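Local coordinates for 33-36 kDa outer membrane protein (Acinetobacter baumannii, PDB 6GIE) that forms an outer-membrane beta-barrel of the porin class and probably provides a channel for small solutes, at residues K54-S59 and A64-L69. Sequence-based numbering, arbitrary orientation.
Sequences KNVDAS and AEAAFL
Val56 and Ala58 meet Ala66 in a small, buried apolar contact between the short strand 55-57, with the residue that follows it, and the one-turn helix 66-69. Both elements belong to the link that joins barrel strands 43-52 and 74-83. No hydrogen bond runs directly between the two segments. The methyl of Ala66 points at the strand and takes the largest share of the contact. It runs end-on into the flank of Ala58, with the two CB atoms 3.4 Å apart, which is tight for two carbons. Val56 comes in beside it with one branch. Its CG1 is anti to the backbone N (chi1 176°) and reaches the helix, lying 3.8 Å from Ala66 CB and 3.7 Å from Ala66 O. Ala67 adds mainly backbone, its N lying 4.0 Å from Val56 CG1.

At the end of the strand Asp57 forms an Asx turn. Its OD1 accepts from Ser59 N at 3.1 Å, in a nearly straight bond (165°), and also from Ser59 OG. The strand is paired through backbone bonds of Val56 with Tyr23, on strand 22-35. On the far side of the helix, Glu65, at its N-cap position, forms a salt bridge with Lys196 of strand 190-200, and Phe68 makes a cation-pi contact with the same lysine. The link thus reaches from one part of the barrel wall to another. This is an inward-folded link between neighbouring barrel strands, lying within the barrel, where it probably narrows the channel.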
ATOM      1  N   LYS A  54     -10.662  15.486  -1.032  1.00 27.11           N
ATOM      2  CA  LYS A  54     -11.266  15.985  -2.246  1.00 31.43           C
ATOM      3  C   LYS A  54     -11.744  14.766  -3.038  1.00 28.63           C
ATOM      4  O   LYS A  54     -11.269  13.662  -2.791  1.00 23.24           O
ATOM      5  CB  LYS A  54     -10.187  16.797  -2.961  1.00 46.54           C
ATOM      6  CG  LYS A  54     -10.381  17.176  -4.425  1.00 55.11           C
ATOM      7  CD  LYS A  54      -9.620  18.465  -4.796  1.00 54.05           C
ATOM      8  CE  LYS A  54      -8.187  18.578  -4.236  1.00 68.63           C
ATOM      9  NZ  LYS A  54      -7.831  19.992  -3.823  1.00 67.01           N
ATOM     10  N   ASN A  55     -12.733  14.983  -3.903  1.00 27.90           N
ATOM     11  CA  ASN A  55     -13.176  14.050  -4.885  1.00 31.17           C
ATOM     12  C   ASN A  55     -11.972  13.469  -5.633  1.00 30.79           C
ATOM     13  O   ASN A  55     -11.079  14.214  -6.051  1.00 27.91           O
ATOM     14  CB  ASN A  55     -14.110  14.754  -5.855  1.00 40.50           C
ATOM     15  CG  ASN A  55     -14.899  13.793  -6.707  1.00 56.29           C
ATOM     16  OD1 ASN A  55     -14.887  12.570  -6.488  1.00 60.24           O
ATOM     17  ND2 ASN A  55     -15.618  14.343  -7.689  1.00 79.02           N
ATOM     18  N   VAL A  56     -11.917  12.138  -5.713  1.00 27.19           N
ATOM     19  CA  VAL A  56     -10.903  11.450  -6.481  1.00 25.35           C
ATOM     20  C   VAL A  56     -11.467  11.043  -7.833  1.00 27.52           C
ATOM     21  O   VAL A  56     -12.478  10.337  -7.913  1.00 23.85           O
ATOM     22  CB  VAL A  56     -10.412  10.175  -5.774  1.00 21.26           C
ATOM     23  CG1 VAL A  56      -9.404   9.460  -6.698  1.00 21.32           C
ATOM     24  CG2 VAL A  56      -9.781  10.536  -4.436  1.00 18.61           C
ATOM     25  N   ASP A  57     -10.790  11.490  -8.894  1.00 29.39           N
ATOM     26  CA  ASP A  57     -11.164  11.190 -10.289  1.00 28.05           C
ATOM     27  C   ASP A  57     -10.301  10.049 -10.861  1.00 26.55           C
ATOM     28  O   ASP A  57      -9.132  10.260 -11.218  1.00 25.77           O
ATOM     29  CB  ASP A  57     -10.981  12.433 -11.125  1.00 30.77           C
ATOM     30  CG  ASP A  57     -11.390  12.233 -12.579  1.00 38.17           C
ATOM     31  OD1 ASP A  57     -11.618  11.064 -12.997  1.00 38.61           O
ATOM     32  OD2 ASP A  57     -11.495  13.263 -13.311  1.00 41.59           O
ATOM     33  N   ALA A  58     -10.908   8.879 -10.994  1.00 24.67           N
ATOM     34  CA  ALA A  58     -10.233   7.629 -11.400  1.00 30.39           C
ATOM     35  C   ALA A  58     -10.241   7.312 -12.911  1.00 33.18           C
ATOM     36  O   ALA A  58      -9.767   6.237 -13.306  1.00 31.67           O
ATOM     37  CB  ALA A  58     -10.852   6.425 -10.634  1.00 31.36           C
ATOM     38  N   SER A  59     -10.708   8.234 -13.743  1.00 35.11           N
ATOM     39  CA  SER A  59     -10.667   8.034 -15.192  1.00 40.31           C
ATOM     40  C   SER A  59      -9.380   8.458 -15.878  1.00 41.07           C
ATOM     41  O   SER A  59      -9.337   8.434 -17.082  1.00 40.99           O
ATOM     42  CB  SER A  59     -11.855   8.725 -15.880  1.00 50.51           C
ATOM     43  OG  SER A  59     -11.659  10.131 -15.979  1.00 60.60           O
ATOM     44  N   ALA A  64      -6.909   1.243  -9.675  1.00 14.98           N
ATOM     45  CA  ALA A  64      -6.319   0.976  -8.348  1.00 14.83           C
ATOM     46  C   ALA A  64      -5.488   2.151  -7.775  1.00 19.41           C
ATOM     47  O   ALA A  64      -5.384   2.262  -6.549  1.00 20.23           O
ATOM     48  CB  ALA A  64      -5.482  -0.302  -8.339  1.00 14.75           C
ATOM     49  N   GLU A  65      -4.898   2.987  -8.657  1.00 15.31           N
ATOM     50  CA  GLU A  65      -3.944   3.985  -8.251  1.00 17.47           C
ATOM     51  C   GLU A  65      -4.493   5.396  -8.402  1.00 15.96           C
ATOM     52  O   GLU A  65      -3.743   6.338  -8.484  1.00 13.62           O
ATOM     53  CB  GLU A  65      -2.642   3.883  -9.095  1.00 15.41           C
ATOM     54  CG  GLU A  65      -1.840   2.631  -8.814  1.00 16.77           C
ATOM     55  CD  GLU A  65      -1.277   2.516  -7.392  1.00 20.66           C
ATOM     56  OE1 GLU A  65      -1.128   3.524  -6.661  1.00 30.74           O
ATOM     57  OE2 GLU A  65      -1.030   1.364  -6.957  1.00 31.17           O
ATOM     58  N   ALA A  66      -5.804   5.535  -8.442  1.00 18.64           N
ATOM     59  CA  ALA A  66      -6.435   6.831  -8.704  1.00 17.09           C
ATOM     60  C   ALA A  66      -6.119   7.839  -7.612  1.00 16.69           C
ATOM     61  O   ALA A  66      -5.984   9.055  -7.940  1.00 14.54           O
ATOM     62  CB  ALA A  66      -7.958   6.663  -8.842  1.00 18.28           C
ATOM     63  N   ALA A  67      -5.978   7.378  -6.349  1.00 14.52           N
ATOM     64  CA  ALA A  67      -5.726   8.354  -5.225  1.00 18.03           C
ATOM     65  C   ALA A  67      -4.332   8.978  -5.410  1.00 17.21           C
ATOM     66  O   ALA A  67      -4.130  10.240  -5.364  1.00 16.91           O
ATOM     67  CB  ALA A  67      -5.841   7.724  -3.835  1.00 15.21           C
ATOM     68  N   PHE A  68      -3.363   8.097  -5.582  1.00 15.81           N
ATOM     69  CA  PHE A  68      -2.003   8.549  -5.948  1.00 18.14           C
ATOM     70  C   PHE A  68      -1.932   9.456  -7.201  1.00 16.47           C
ATOM     71  O   PHE A  68      -1.342  10.578  -7.183  1.00 15.54           O
ATOM     72  CB  PHE A  68      -1.072   7.379  -6.129  1.00 18.11           C
ATOM     73  CG  PHE A  68       0.333   7.800  -6.407  1.00 16.56           C
ATOM     74  CD1 PHE A  68       1.144   8.274  -5.382  1.00 19.44           C
ATOM     75  CD2 PHE A  68       0.839   7.726  -7.665  1.00 15.76           C
ATOM     76  CE1 PHE A  68       2.464   8.693  -5.665  1.00 22.79           C
ATOM     77  CE2 PHE A  68       2.170   8.113  -7.964  1.00 15.57           C
ATOM     78  CZ  PHE A  68       2.968   8.607  -6.966  1.00 17.60           C
ATOM     79  N   LEU A  69      -2.589   9.050  -8.253  1.00 14.54           N
ATOM     80  CA  LEU A  69      -2.571   9.871  -9.447  1.00 17.53           C
ATOM     81  C   LEU A  69      -3.288  11.206  -9.277  1.00 19.30           C
ATOM     82  O   LEU A  69      -2.973  12.152  -9.965  1.00 20.04           O
ATOM     83  CB  LEU A  69      -3.126   9.129 -10.654  1.00 19.00           C
ATOM     84  CG  LEU A  69      -2.326   7.878 -11.126  1.00 19.08           C
ATOM     85  CD1 LEU A  69      -3.083   7.075 -12.142  1.00 18.54           C
ATOM     86  CD2 LEU A  69      -1.003   8.323 -11.721  1.00 20.60           C
TER